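Local coordinates for acetylcholine-binding protein (Bulinus truncatus, PDB 2BJ0) that probably binds acetylcholine and related ligands as a secreted pentameric relative of the ligand-binding domain of nicotinic receptors, at residues 27-32 with 149-154; 33-38 with 165-170; 44-49 with 118-123; 70-75 with 101-106; 171-176 with 197-202. One frame throughout, in Å; residues are numbered along the deposited sequence.

Contact 1: residues 27-32 with 149-154; sequences VSLNFK and FALITG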
# COMPACT_ATOMS: atom_id res chain seq x y z
N VAL A 27 1.96 19.94 22.91
CA VAL A 27 2.27 18.58 22.59
C VAL A 27 3.70 18.32 22.98
O VAL A 27 4.60 18.99 22.50
CB VAL A 27 2.06 18.31 21.07
CG1 VAL A 27 2.46 16.88 20.71
CG2 VAL A 27 0.62 18.58 20.71
N SER A 28 3.92 17.36 23.87
CA SER A 28 5.26 17.03 24.30
C SER A 28 5.83 15.89 23.49
O SER A 28 5.15 14.88 23.33
CB SER A 28 5.24 16.61 25.76
OG SER A 28 4.48 17.54 26.50
N LEU A 29 7.07 16.04 23.03
CA LEU A 29 7.79 15.00 22.28
C LEU A 29 9.08 14.64 22.97
O LEU A 29 9.82 15.52 23.41
CB LEU A 29 8.18 15.49 20.89
CG LEU A 29 7.06 15.86 19.94
CD1 LEU A 29 7.62 16.26 18.57
CD2 LEU A 29 6.09 14.67 19.85
N ASN A 30 9.32 13.34 23.07
CA ASN A 30 10.60 12.76 23.45
C ASN A 30 10.89 11.71 22.38
O ASN A 30 9.98 11.31 21.67
CB ASN A 30 10.54 12.14 24.85
CG ASN A 30 10.75 13.18 25.96
OD1 ASN A 30 9.94 13.28 26.88
ND2 ASN A 30 11.81 13.98 25.85
N PHE A 31 12.14 11.28 22.27
CA PHE A 31 12.54 10.37 21.21
C PHE A 31 13.45 9.32 21.76
O PHE A 31 14.17 9.55 22.73
CB PHE A 31 13.24 11.11 20.06
CG PHE A 31 12.39 12.13 19.38
CD1 PHE A 31 11.55 11.77 18.32
CD2 PHE A 31 12.44 13.46 19.77
CE1 PHE A 31 10.76 12.69 17.69
CE2 PHE A 31 11.65 14.40 19.13
CZ PHE A 31 10.80 14.02 18.07
N LYS A 32 13.42 8.16 21.13
CA LYS A 32 14.36 7.10 21.40
C LYS A 32 14.99 6.70 20.07
O LYS A 32 14.30 6.15 19.20
CB LYS A 32 13.66 5.89 22.03
CG LYS A 32 12.97 6.16 23.38
CD LYS A 32 14.01 6.18 24.49
CE LYS A 32 13.52 6.99 25.64
NZ LYS A 32 14.54 7.05 26.73
N PHE A 149 -0.66 24.70 17.85
CA PHE A 149 0.08 23.49 18.17
C PHE A 149 1.44 23.90 18.71
O PHE A 149 2.30 24.29 17.94
CB PHE A 149 0.26 22.76 16.84
CG PHE A 149 0.84 21.38 16.92
CD1 PHE A 149 2.19 21.17 17.17
CD2 PHE A 149 0.06 20.28 16.55
CE1 PHE A 149 2.73 19.90 17.17
CE2 PHE A 149 0.60 19.00 16.51
CZ PHE A 149 1.94 18.80 16.82
N ALA A 150 1.63 23.83 20.02
CA ALA A 150 2.93 24.20 20.58
C ALA A 150 3.70 22.97 21.01
O ALA A 150 3.17 22.15 21.73
CB ALA A 150 2.75 25.18 21.75
N LEU A 151 4.95 22.84 20.56
CA LEU A 151 5.82 21.72 20.91
C LEU A 151 6.58 22.05 22.17
O LEU A 151 7.02 23.19 22.35
CB LEU A 151 6.86 21.47 19.81
CG LEU A 151 6.42 20.66 18.60
CD1 LEU A 151 7.57 20.39 17.67
CD2 LEU A 151 5.80 19.36 19.07
N ILE A 152 6.73 21.05 23.04
CA ILE A 152 7.53 21.18 24.24
C ILE A 152 8.31 19.88 24.41
O ILE A 152 7.90 18.81 23.92
CB ILE A 152 6.65 21.49 25.51
CG1 ILE A 152 5.64 20.37 25.79
CG2 ILE A 152 5.91 22.86 25.39
CD1 ILE A 152 4.79 20.59 27.05
N THR A 153 9.47 19.97 25.04
CA THR A 153 10.21 18.78 25.43
C THR A 153 9.44 18.01 26.50
O THR A 153 8.96 18.57 27.50
CB THR A 153 11.64 19.15 25.87
OG1 THR A 153 12.39 19.51 24.70
CG2 THR A 153 12.42 17.93 26.39
N GLY A 154 9.29 16.72 26.26
CA GLY A 154 8.59 15.84 27.20
C GLY A 154 9.35 15.53 28.47
O GLY A 154 10.52 15.90 28.62
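Four backbone hydrogen bonds join Val-27 and Leu-29 to segment 149-154. Val-27 N gives the straightest, to Ala-150 O at 2.8 Å and 173°, and Val-27 O takes Ile-152 N. Leu-29 repeats the pattern two residues on, its N bonding Ile-152 O and its O accepting Gly-154 N at 3.1 Å. That last donor stands well above the carbonyl plane, where the second strand is ending. Beyond it Asn-30 turns its amide to the departing chain, and OD1 accepts from the backbone N of Glu-156. A leucine in place of Asn-30 is likely to leave that N-H without its acceptor and free the chain after Gly-154 to shift. Among the apolar groups, Leu-29 CD1 meets Leu-151 CD2 at 3.6 Å. With chi1 of Val-27 at 177°, its CG2 stands beside the backbone N and so lies over the face of the Phe-149 ring as a CH-pi contact, 4.2 Å from the centroid. Strand 45-57 bonds to 27-32 as well, through Ser-28 and Asn-30. The regular alternation of donors and acceptors, with strand directions 41° apart, marks a twisted parallel pair in the mixed sheet of the immunoglobulin-like beta sandwich of this receptor family.

Contact 2: residues 33-38 with 165-170; sequences LMNIVE and FDSPKF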
# COMPACT_ATOMS: atom_id res chain seq x y z
N LEU A 33 16.29 6.95 19.92
CA LEU A 33 17.01 6.47 18.77
C LEU A 33 17.41 5.03 19.06
O LEU A 33 18.21 4.79 19.95
CB LEU A 33 18.22 7.36 18.41
CG LEU A 33 19.08 6.97 17.20
CD1 LEU A 33 18.25 6.98 15.92
CD2 LEU A 33 20.28 7.89 17.02
N MET A 34 16.79 4.08 18.33
CA MET A 34 16.93 2.64 18.60
C MET A 34 18.06 1.96 17.85
O MET A 34 18.70 1.03 18.37
CB MET A 34 15.61 1.92 18.27
CG MET A 34 14.39 2.50 18.97
SD MET A 34 14.46 2.34 20.76
CE MET A 34 14.35 0.56 20.95
N ASN A 35 18.28 2.40 16.62
CA ASN A 35 19.22 1.75 15.77
C ASN A 35 19.53 2.68 14.56
O ASN A 35 18.70 3.51 14.19
CB ASN A 35 18.64 0.44 15.26
CG ASN A 35 19.65 -0.55 14.78
OD1 ASN A 35 20.84 -0.25 14.67
ND2 ASN A 35 19.20 -1.77 14.49
N ILE A 36 20.68 2.54 13.99
CA ILE A 36 21.06 3.21 12.75
C ILE A 36 21.15 2.03 11.82
O ILE A 36 22.07 1.23 11.96
CB ILE A 36 22.36 3.97 12.83
CG1 ILE A 36 22.22 5.23 13.70
CG2 ILE A 36 22.84 4.33 11.44
CD1 ILE A 36 23.51 6.00 13.85
N VAL A 37 20.21 1.88 10.88
CA VAL A 37 20.16 0.66 10.02
C VAL A 37 20.82 0.75 8.64
O VAL A 37 21.09 -0.28 8.02
CB VAL A 37 18.72 0.13 9.94
CG1 VAL A 37 18.28 -0.39 11.30
CG2 VAL A 37 17.77 1.20 9.45
N GLU A 38 21.08 1.97 8.16
CA GLU A 38 21.91 2.18 7.00
C GLU A 38 22.73 3.47 7.21
O GLU A 38 22.22 4.43 7.75
CB GLU A 38 21.05 2.36 5.76
CG GLU A 38 21.86 2.34 4.48
CD GLU A 38 21.00 2.03 3.26
OE1 GLU A 38 19.98 2.73 3.05
OE2 GLU A 38 21.33 1.07 2.51
N PHE A 165 19.62 2.41 22.48
CA PHE A 165 20.35 2.24 21.24
C PHE A 165 21.15 0.92 21.23
O PHE A 165 21.79 0.58 22.23
CB PHE A 165 21.26 3.45 20.98
CG PHE A 165 21.96 3.39 19.67
CD1 PHE A 165 23.18 2.71 19.53
CD2 PHE A 165 21.38 3.96 18.54
CE1 PHE A 165 23.81 2.62 18.29
CE2 PHE A 165 22.02 3.88 17.29
CZ PHE A 165 23.24 3.23 17.17
N ASP A 166 21.12 0.19 20.11
CA ASP A 166 21.83 -1.08 20.01
C ASP A 166 22.13 -1.30 18.54
O ASP A 166 21.20 -1.39 17.73
CB ASP A 166 20.92 -2.20 20.55
CG ASP A 166 21.66 -3.52 20.85
OD1 ASP A 166 22.89 -3.67 20.60
OD2 ASP A 166 21.04 -4.50 21.38
N SER A 167 23.41 -1.39 18.17
CA SER A 167 23.80 -1.77 16.82
C SER A 167 25.11 -2.56 16.85
O SER A 167 26.01 -2.18 17.58
CB SER A 167 23.98 -0.52 15.96
OG SER A 167 24.67 -0.81 14.75
N PRO A 168 25.23 -3.65 16.08
CA PRO A 168 26.52 -4.30 15.89
C PRO A 168 27.43 -3.54 14.93
O PRO A 168 28.63 -3.79 14.90
CB PRO A 168 26.16 -5.67 15.31
CG PRO A 168 24.87 -5.46 14.60
CD PRO A 168 24.16 -4.39 15.38
N LYS A 169 26.87 -2.57 14.20
CA LYS A 169 27.58 -1.86 13.15
C LYS A 169 28.06 -0.43 13.52
O LYS A 169 29.05 0.06 12.96
CB LYS A 169 26.68 -1.76 11.94
CG LYS A 169 26.58 -3.07 11.16
CD LYS A 169 27.59 -2.98 10.03
CE LYS A 169 28.50 -4.16 10.02
NZ LYS A 169 29.35 -4.07 8.80
N PHE A 170 27.33 0.25 14.40
CA PHE A 170 27.66 1.66 14.71
C PHE A 170 27.73 1.96 16.19
O PHE A 170 27.01 1.35 16.95
CB PHE A 170 26.64 2.60 14.05
CG PHE A 170 26.46 2.37 12.58
CD1 PHE A 170 27.39 2.85 11.66
CD2 PHE A 170 25.37 1.64 12.10
CE1 PHE A 170 27.24 2.61 10.28
CE2 PHE A 170 25.20 1.40 10.73
CZ PHE A 170 26.14 1.87 9.83
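A backbone hydrogen bond joins Met-34 to Asp-166: Asp-166 N donates to Met-34 O at 3.1 Å, tilted out of the carbonyl plane. Phe-165 CA supports this with a C-H...O contact to the same oxygen. The bond ties the loop to the strand where Met-34 and Phe-165 come closest, CA to CA. A second polar group shapes the loop from within. Ser-167 OG, anti to the backbone N (chi1 165°), accepts from Lys-169 N and from Phe-170 N, each at 2.9 Å, which makes an ST turn and an ST motif in one.

The 33-38 segment is itself irregular. Met-34 and Asn-35 both face Val-49, and Val-37 and Glu-38 both face Glu-47, giving two classic beta bulges, while the partner segment belongs to the loop between strands 149-153 and 170-183, called loop F in this receptor family.

Apolar packing fills the rest. Leu-33 runs alongside Phe-165, with CG 4.0 Å from CD2, and Leu-33 O lies in the ring plane at its edge. Ile-36 divides its branches between two rings: CG1 comes to the edge of Phe-165, 3.8 Å from CE2, and CG2 sits over a face of Phe-170, 4.1 Å from the centroid. Ile-36 N is buried here with no polar partner. Were Phe-165 an alanine, a gap would probably open beside Leu-33 and Ile-36 CG1 would lose its aromatic neighbour. Towards a neighbouring subunit, Glu-38 forms a salt bridge to its Lys-43 and Lys-169 NZ donates to its Glu-42 O.

Contact 3: residues 44-49 with 118-123; sequences DQVEVV and VRFTCD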
# COMPACT_ATOMS: atom_id res chain seq x y z
N ASP A 44 25.49 9.44 0.87
CA ASP A 44 25.31 10.31 2.04
C ASP A 44 23.88 10.27 2.59
O ASP A 44 23.25 11.30 2.72
CB ASP A 44 25.67 11.74 1.68
CG ASP A 44 27.15 12.01 1.82
OD1 ASP A 44 27.85 11.22 2.52
OD2 ASP A 44 27.70 12.98 1.26
N GLN A 45 23.40 9.05 2.87
CA GLN A 45 22.07 8.84 3.40
C GLN A 45 22.12 7.90 4.60
O GLN A 45 22.90 6.94 4.62
CB GLN A 45 21.12 8.28 2.32
CG GLN A 45 20.92 9.27 1.18
CD GLN A 45 20.11 8.68 0.01
OE1 GLN A 45 19.54 7.60 0.14
NE2 GLN A 45 20.07 9.41 -1.12
N VAL A 46 21.26 8.19 5.57
CA VAL A 46 21.19 7.48 6.87
C VAL A 46 19.76 7.09 7.13
O VAL A 46 18.86 7.87 6.82
CB VAL A 46 21.68 8.41 8.03
CG1 VAL A 46 21.40 7.78 9.38
CG2 VAL A 46 23.19 8.65 7.87
N GLU A 47 19.55 5.88 7.64
CA GLU A 47 18.23 5.38 8.03
C GLU A 47 18.37 4.97 9.47
O GLU A 47 19.29 4.25 9.83
CB GLU A 47 17.79 4.13 7.23
CG GLU A 47 17.42 4.31 5.77
CD GLU A 47 16.58 3.13 5.23
OE1 GLU A 47 16.60 2.02 5.82
OE2 GLU A 47 15.88 3.33 4.21
N VAL A 48 17.44 5.42 10.29
CA VAL A 48 17.42 5.12 11.70
C VAL A 48 16.09 4.46 12.05
O VAL A 48 15.12 4.63 11.33
CB VAL A 48 17.57 6.43 12.57
CG1 VAL A 48 18.87 7.14 12.28
CG2 VAL A 48 16.40 7.36 12.36
N VAL A 49 16.07 3.70 13.14
CA VAL A 49 14.82 3.40 13.83
C VAL A 49 14.65 4.34 15.02
O VAL A 49 15.55 4.46 15.87
CB VAL A 49 14.76 1.94 14.27
CG1 VAL A 49 13.46 1.65 15.05
CG2 VAL A 49 14.84 1.05 13.04
N VAL A 118 13.15 5.95 9.41
CA VAL A 118 13.24 7.28 8.80
C VAL A 118 14.58 7.46 8.05
O VAL A 118 15.64 7.20 8.60
CB VAL A 118 13.15 8.41 9.88
CG1 VAL A 118 12.98 9.77 9.23
CG2 VAL A 118 11.96 8.19 10.78
N ARG A 119 14.50 7.94 6.81
CA ARG A 119 15.65 8.11 5.95
C ARG A 119 15.87 9.59 5.65
O ARG A 119 14.93 10.32 5.39
CB ARG A 119 15.44 7.35 4.62
CG ARG A 119 16.72 7.25 3.73
CD ARG A 119 16.40 6.73 2.29
NE ARG A 119 15.89 5.36 2.37
CZ ARG A 119 15.20 4.72 1.40
NH1 ARG A 119 14.91 5.32 0.25
NH2 ARG A 119 14.79 3.46 1.62
N PHE A 120 17.13 10.00 5.64
CA PHE A 120 17.46 11.42 5.42
C PHE A 120 18.92 11.56 4.98
O PHE A 120 19.68 10.63 5.11
CB PHE A 120 17.17 12.22 6.70
CG PHE A 120 17.93 11.73 7.89
CD1 PHE A 120 19.21 12.23 8.17
CD2 PHE A 120 17.38 10.76 8.72
CE1 PHE A 120 19.94 11.77 9.27
CE2 PHE A 120 18.09 10.29 9.81
CZ PHE A 120 19.38 10.80 10.10
N THR A 121 19.30 12.72 4.43
CA THR A 121 20.68 12.88 3.98
C THR A 121 21.53 13.47 5.09
O THR A 121 21.04 14.21 5.93
CB THR A 121 20.81 13.76 2.69
OG1 THR A 121 20.41 15.09 2.98
CG2 THR A 121 19.79 13.37 1.67
N CYS A 122 22.81 13.12 5.05
CA CYS A 122 23.77 13.49 6.04
C CYS A 122 25.10 13.40 5.34
O CYS A 122 25.33 12.45 4.59
CB CYS A 122 23.74 12.49 7.21
SG CYS A 122 24.71 13.04 8.68
N ASP A 123 25.97 14.38 5.55
CA ASP A 123 27.39 14.26 5.12
C ASP A 123 28.17 13.23 5.96
O ASP A 123 28.45 13.47 7.15
CB ASP A 123 28.08 15.63 5.18
CG ASP A 123 29.39 15.66 4.44
OD1 ASP A 123 29.96 14.58 4.15
OD2 ASP A 123 29.94 16.74 4.10
O HOH W 1 30.26 13.11 1.94
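The start of the Cys-loop, the disulfide-closed loop that names this receptor family, leaves the sheet here: Cys-122, bonded to Cys-135, ends an antiparallel pairing of 118-121 with 45-49. Val-46 with Phe-120 and Val-48 with Val-118 are hydrogen-bonded pairs, the bond from Val-46 N to Phe-120 O measuring 2.9 Å. One step further, Cys-122 N still reaches Asp-44 O. On the face of Val-46 and Val-48, Phe-120 holds CG between the backbone N and carbonyl carbon (chi1 58°), and the ring lies alongside Val-46, whose CB sits over its face as a CH-pi contact and whose CG1 is 3.7 Å from CZ. Val-48 CG1 comes to the ring edge. Phe-198 and Phe-200 of the hairpin pack against this face.

On the reverse face, Arg-119 grips Glu-47 side-on. NE at 2.7 Å and NH2 at 2.8 Å converge on the single oxygen OE2, the carboxylate and guanidinium planes lying 12° apart, and Arg-117 takes OE1. Gln-45 NE2 instead bonds Val-37 O of a neighbouring subunit. Asp-44 OD2 lies 4.0 Å from Asp-123 OD1; Asp-44 OD1 accepts from Leu-124 N, and Asp-123 OD1 also accepts from Ile-125 N. Water 1 probably eases the like charges, donating to Asp-44 OD2 and to Asp-123 OD1, each at 2.7 Å.

Contact 4: residues 70-75 with 101-106; sequences LDQVSL and RVVVSK
This is an antiparallel pairing of two short strands, 72-76 and 101-105, in the mixed sheet, where 101-105 also pairs with 109-121, at the interface with a neighbouring subunit. Val-73 with Val-104 and Leu-75 with Val-102 are the hydrogen-bonded pairs; Val-104 N to Val-73 O is short and straight, 2.7 Å and 172°. The pairing fades beyond Gln-72, where the Lys-106 N to Asp-71 O bond is weak at 3.4 Å. One face is apolar: Val-73 and Val-104 lie side by side, and Leu-75 CD1 meets Val-104 CG2 at 3.8 Å. Met-80 packs on Val-102 and Val-104 there. On the other face Val-103 divides its methyls, CG1 reaching Gln-72 CD at 3.7 Å and CG2 touching Ser-74 CB. Ser-74 holds OG anti to its N (chi1 167°), where it receives Arg-101 NH1 at 3.1 Å, in the guanidinium plane. Thr-143 of a neighbouring subunit also bonds Ser-74 OG, and Asp-15 O of that subunit takes Arg-101 NH2. Lys-106 NZ reaches back to Ser-68 O and Leu-65 O. The Val-73, Leu-75, Val-102 and Val-104 face is thus wholly apolar; the other mixes Val-103 with polar groups, and there Ser-74 OG and Arg-101 link the pair to the adjoining subunit.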
# COMPACT_ATOMS: atom_id res chain seq x y z
N LEU A 70 -11.34 0.00 33.78
CA LEU A 70 -10.12 0.41 33.06
C LEU A 70 -9.52 1.73 33.56
O LEU A 70 -10.23 2.73 33.65
CB LEU A 70 -10.42 0.53 31.55
CG LEU A 70 -10.97 -0.64 30.72
CD1 LEU A 70 -11.19 -0.21 29.29
CD2 LEU A 70 -10.03 -1.82 30.73
N ASP A 71 -8.22 1.73 33.87
CA ASP A 71 -7.50 2.95 34.27
C ASP A 71 -7.04 3.75 33.05
O ASP A 71 -6.75 4.95 33.14
CB ASP A 71 -6.28 2.62 35.15
CG ASP A 71 -6.59 1.57 36.22
OD1 ASP A 71 -7.64 1.73 36.92
OD2 ASP A 71 -5.87 0.55 36.42
N GLN A 72 -6.93 3.04 31.93
CA GLN A 72 -6.63 3.65 30.65
C GLN A 72 -7.15 2.74 29.54
O GLN A 72 -7.51 1.59 29.79
CB GLN A 72 -5.15 3.89 30.49
CG GLN A 72 -4.30 2.69 30.78
CD GLN A 72 -2.85 3.04 30.81
OE1 GLN A 72 -2.47 4.09 31.36
NE2 GLN A 72 -2.01 2.20 30.21
N VAL A 73 -7.22 3.29 28.33
CA VAL A 73 -7.74 2.54 27.19
C VAL A 73 -6.87 2.86 25.98
O VAL A 73 -6.49 4.02 25.74
CB VAL A 73 -9.28 2.78 26.94
CG1 VAL A 73 -9.57 4.15 26.47
CG2 VAL A 73 -9.87 1.75 25.95
N SER A 74 -6.54 1.80 25.26
CA SER A 74 -5.86 1.88 23.99
C SER A 74 -6.90 1.87 22.85
O SER A 74 -7.82 1.03 22.84
CB SER A 74 -4.90 0.69 23.88
OG SER A 74 -4.39 0.51 22.57
N LEU A 75 -6.77 2.80 21.92
CA LEU A 75 -7.68 2.94 20.79
C LEU A 75 -6.90 3.10 19.50
O LEU A 75 -5.77 3.61 19.51
CB LEU A 75 -8.61 4.12 20.99
CG LEU A 75 -9.47 4.11 22.27
CD1 LEU A 75 -9.81 5.54 22.70
CD2 LEU A 75 -10.71 3.26 22.02
N ARG A 101 -1.84 2.74 17.53
CA ARG A 101 -2.82 2.91 18.56
C ARG A 101 -2.34 3.96 19.56
O ARG A 101 -1.15 4.12 19.74
CB ARG A 101 -2.99 1.62 19.32
CG ARG A 101 -3.70 0.53 18.59
CD ARG A 101 -4.17 -0.54 19.52
NE ARG A 101 -5.42 -1.11 19.03
CZ ARG A 101 -6.58 -1.10 19.66
NH1 ARG A 101 -6.73 -0.56 20.85
NH2 ARG A 101 -7.61 -1.66 19.08
N VAL A 102 -3.27 4.66 20.19
CA VAL A 102 -2.96 5.60 21.29
C VAL A 102 -3.51 5.02 22.58
O VAL A 102 -4.34 4.07 22.54
CB VAL A 102 -3.55 7.02 21.05
CG1 VAL A 102 -3.05 7.61 19.72
CG2 VAL A 102 -5.06 7.01 21.07
N VAL A 103 -3.07 5.57 23.71
CA VAL A 103 -3.58 5.20 25.02
C VAL A 103 -4.05 6.44 25.74
O VAL A 103 -3.29 7.40 25.90
CB VAL A 103 -2.53 4.51 25.89
CG1 VAL A 103 -3.09 4.27 27.31
CG2 VAL A 103 -2.03 3.20 25.24
N VAL A 104 -5.32 6.40 26.14
CA VAL A 104 -6.01 7.50 26.78
C VAL A 104 -6.12 7.17 28.27
O VAL A 104 -6.56 6.08 28.63
CB VAL A 104 -7.44 7.67 26.19
CG1 VAL A 104 -8.12 8.86 26.76
CG2 VAL A 104 -7.39 7.76 24.68
N SER A 105 -5.70 8.12 29.11
CA SER A 105 -5.75 8.00 30.56
C SER A 105 -7.03 8.56 31.12
O SER A 105 -7.73 9.29 30.41
CB SER A 105 -4.58 8.76 31.17
OG SER A 105 -3.36 8.18 30.77
N LYS A 106 -7.31 8.27 32.39
CA LYS A 106 -8.54 8.74 33.07
C LYS A 106 -8.71 10.25 33.09
O LYS A 106 -9.82 10.74 33.13
CB LYS A 106 -8.63 8.23 34.52
CG LYS A 106 -9.05 6.75 34.64
CD LYS A 106 -10.21 6.50 35.63
CE LYS A 106 -10.61 5.00 35.57
NZ LYS A 106 -12.08 4.73 35.70

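Contact 5: residues 171-176 with 197-202; sequences DLLSAT and TFAFRK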
# COMPACT_ATOMS: atom_id res chain seq x y z
N ASP A 171 28.59 2.91 16.58
CA ASP A 171 28.65 3.45 17.94
C ASP A 171 27.89 4.77 17.92
O ASP A 171 28.23 5.64 17.14
CB ASP A 171 30.09 3.83 18.34
CG ASP A 171 30.97 2.65 18.69
OD1 ASP A 171 30.50 1.71 19.39
OD2 ASP A 171 32.17 2.57 18.32
N LEU A 172 26.88 4.93 18.77
CA LEU A 172 26.27 6.22 18.92
C LEU A 172 27.06 7.04 19.95
O LEU A 172 27.10 6.69 21.12
CB LEU A 172 24.83 6.07 19.40
CG LEU A 172 23.99 7.32 19.59
CD1 LEU A 172 23.84 8.11 18.29
CD2 LEU A 172 22.63 6.86 20.09
N LEU A 173 27.63 8.15 19.52
CA LEU A 173 28.48 8.97 20.41
C LEU A 173 27.69 9.89 21.32
O LEU A 173 27.98 9.97 22.50
CB LEU A 173 29.53 9.76 19.60
CG LEU A 173 30.38 8.84 18.71
CD1 LEU A 173 31.26 9.60 17.73
CD2 LEU A 173 31.19 7.86 19.53
N SER A 174 26.68 10.58 20.77
CA SER A 174 25.85 11.52 21.55
C SER A 174 24.56 11.79 20.82
O SER A 174 24.46 11.53 19.63
CB SER A 174 26.56 12.86 21.67
OG SER A 174 26.93 13.28 20.38
N ALA A 175 23.60 12.34 21.55
CA ALA A 175 22.30 12.65 20.99
C ALA A 175 21.62 13.64 21.89
O ALA A 175 21.56 13.43 23.10
CB ALA A 175 21.43 11.37 20.84
N THR A 176 21.14 14.74 21.32
CA THR A 176 20.31 15.68 22.06
C THR A 176 19.18 16.15 21.16
O THR A 176 19.10 15.76 20.00
CB THR A 176 21.11 16.90 22.57
OG1 THR A 176 21.71 17.57 21.45
CG2 THR A 176 22.34 16.47 23.39
N THR A 197 19.85 16.07 17.13
CA THR A 197 21.21 16.05 16.64
C THR A 197 21.93 14.87 17.28
O THR A 197 21.88 14.69 18.49
CB THR A 197 21.91 17.40 16.98
OG1 THR A 197 21.24 18.47 16.29
CG2 THR A 197 23.30 17.42 16.39
N PHE A 198 22.55 14.03 16.47
CA PHE A 198 23.32 12.93 16.99
C PHE A 198 24.63 12.77 16.24
O PHE A 198 24.76 13.24 15.10
CB PHE A 198 22.49 11.62 17.07
CG PHE A 198 22.06 11.07 15.73
CD1 PHE A 198 20.90 11.51 15.12
CD2 PHE A 198 22.82 10.09 15.09
CE1 PHE A 198 20.51 10.99 13.87
CE2 PHE A 198 22.44 9.56 13.83
CZ PHE A 198 21.30 10.01 13.25
N ALA A 199 25.62 12.20 16.92
CA ALA A 199 26.88 11.85 16.32
C ALA A 199 27.06 10.36 16.42
O ALA A 199 26.76 9.76 17.43
CB ALA A 199 28.03 12.56 17.07
N PHE A 200 27.53 9.74 15.34
CA PHE A 200 27.78 8.31 15.33
C PHE A 200 28.99 7.97 14.46
O PHE A 200 29.37 8.75 13.60
CB PHE A 200 26.52 7.56 14.83
CG PHE A 200 26.33 7.58 13.33
CD1 PHE A 200 25.89 8.72 12.67
CD2 PHE A 200 26.54 6.42 12.58
CE1 PHE A 200 25.71 8.72 11.30
CE2 PHE A 200 26.36 6.41 11.21
CZ PHE A 200 25.95 7.55 10.57
N ARG A 201 29.56 6.79 14.65
CA ARG A 201 30.69 6.37 13.84
C ARG A 201 30.59 4.87 13.54
O ARG A 201 29.82 4.19 14.17
CB ARG A 201 32.01 6.73 14.55
CG ARG A 201 32.18 6.03 15.89
CD ARG A 201 33.60 6.05 16.48
NE ARG A 201 33.63 5.31 17.74
CZ ARG A 201 34.26 5.74 18.84
NH1 ARG A 201 34.90 6.90 18.84
NH2 ARG A 201 34.22 5.01 19.95
N LYS A 202 31.34 4.37 12.54
CA LYS A 202 31.41 2.93 12.29
C LYS A 202 32.19 2.23 13.42
O LYS A 202 33.10 2.83 13.99
CB LYS A 202 32.04 2.64 10.92
CG LYS A 202 31.30 3.31 9.76
CD LYS A 202 32.03 3.19 8.43
CE LYS A 202 31.29 2.24 7.49
NZ LYS A 202 31.56 2.49 6.00
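Leu-172 and Ala-175 pack against Phe-198 on the close-fitting face of this antiparallel hairpin, whereas Asp-171, Ser-174 and Thr-176 stand with Arg-201 on the more exposed one. On the first, Leu-172 CD1 approaches Phe-198 CD2 at 3.9 Å, the two side chains crossing at about a right angle, and Ala-175 CB meets Phe-198 CB. Phe-198 and Phe-200 then carry their rings away from the hairpin partner into the sandwich core, onto Val-48, Val-46 and Ile-36.

The strands do not run in even register. Leu-173 and Ser-174 both face Ala-199, a classic beta bulge, and Ala-199 O accepts Leu-173 N at 2.8 Å and, weakly, Ser-174 N at 3.4 Å. The bulge directs Leu-173 toward the partner strand, and its CD2 rests 3.7 Å above the centre of the Arg-201 guanidinium.

At the edge of that group, Arg-201 NE bonds Asp-171 OD2 at 3.2 Å and 168°, with the carboxylate turned 78° from the guanidinium plane. Arg-201 NH1 goes to Glu-130 O. The hairpin carries loop C of this family at its tip, where the adjacent Cys-186 and Cys-187 are disulfide-bonded; at this end the pair combines buried aromatic packing on one face with, on the other, a salt bridge through Arg-201 NE, Leu-173 lying over one side of the guanidinium.

In the fold
From the N terminus, strand 25-40 supplies the first segments of contacts 1 and 2 in succession. Contact 1 closes at 149-154 and contact 2 at 165-170, so their loops cross. Inside both spans lies contact 3, joining 44-49 to 118-123, and contact 4 (70-75 with 101-106) falls within contact 3, although their centres are about 33 Å apart, on opposite sides of the chain's centre. Contact 5 follows in series as the hairpin 171-176 with 197-202. Contacts 1 to 4 all reach the mixed sheet, and contact 5 belongs to the four-stranded antiparallel sheet. Contacts 2, 3 and 5 touch one another, tying both sheets of the sandwich together.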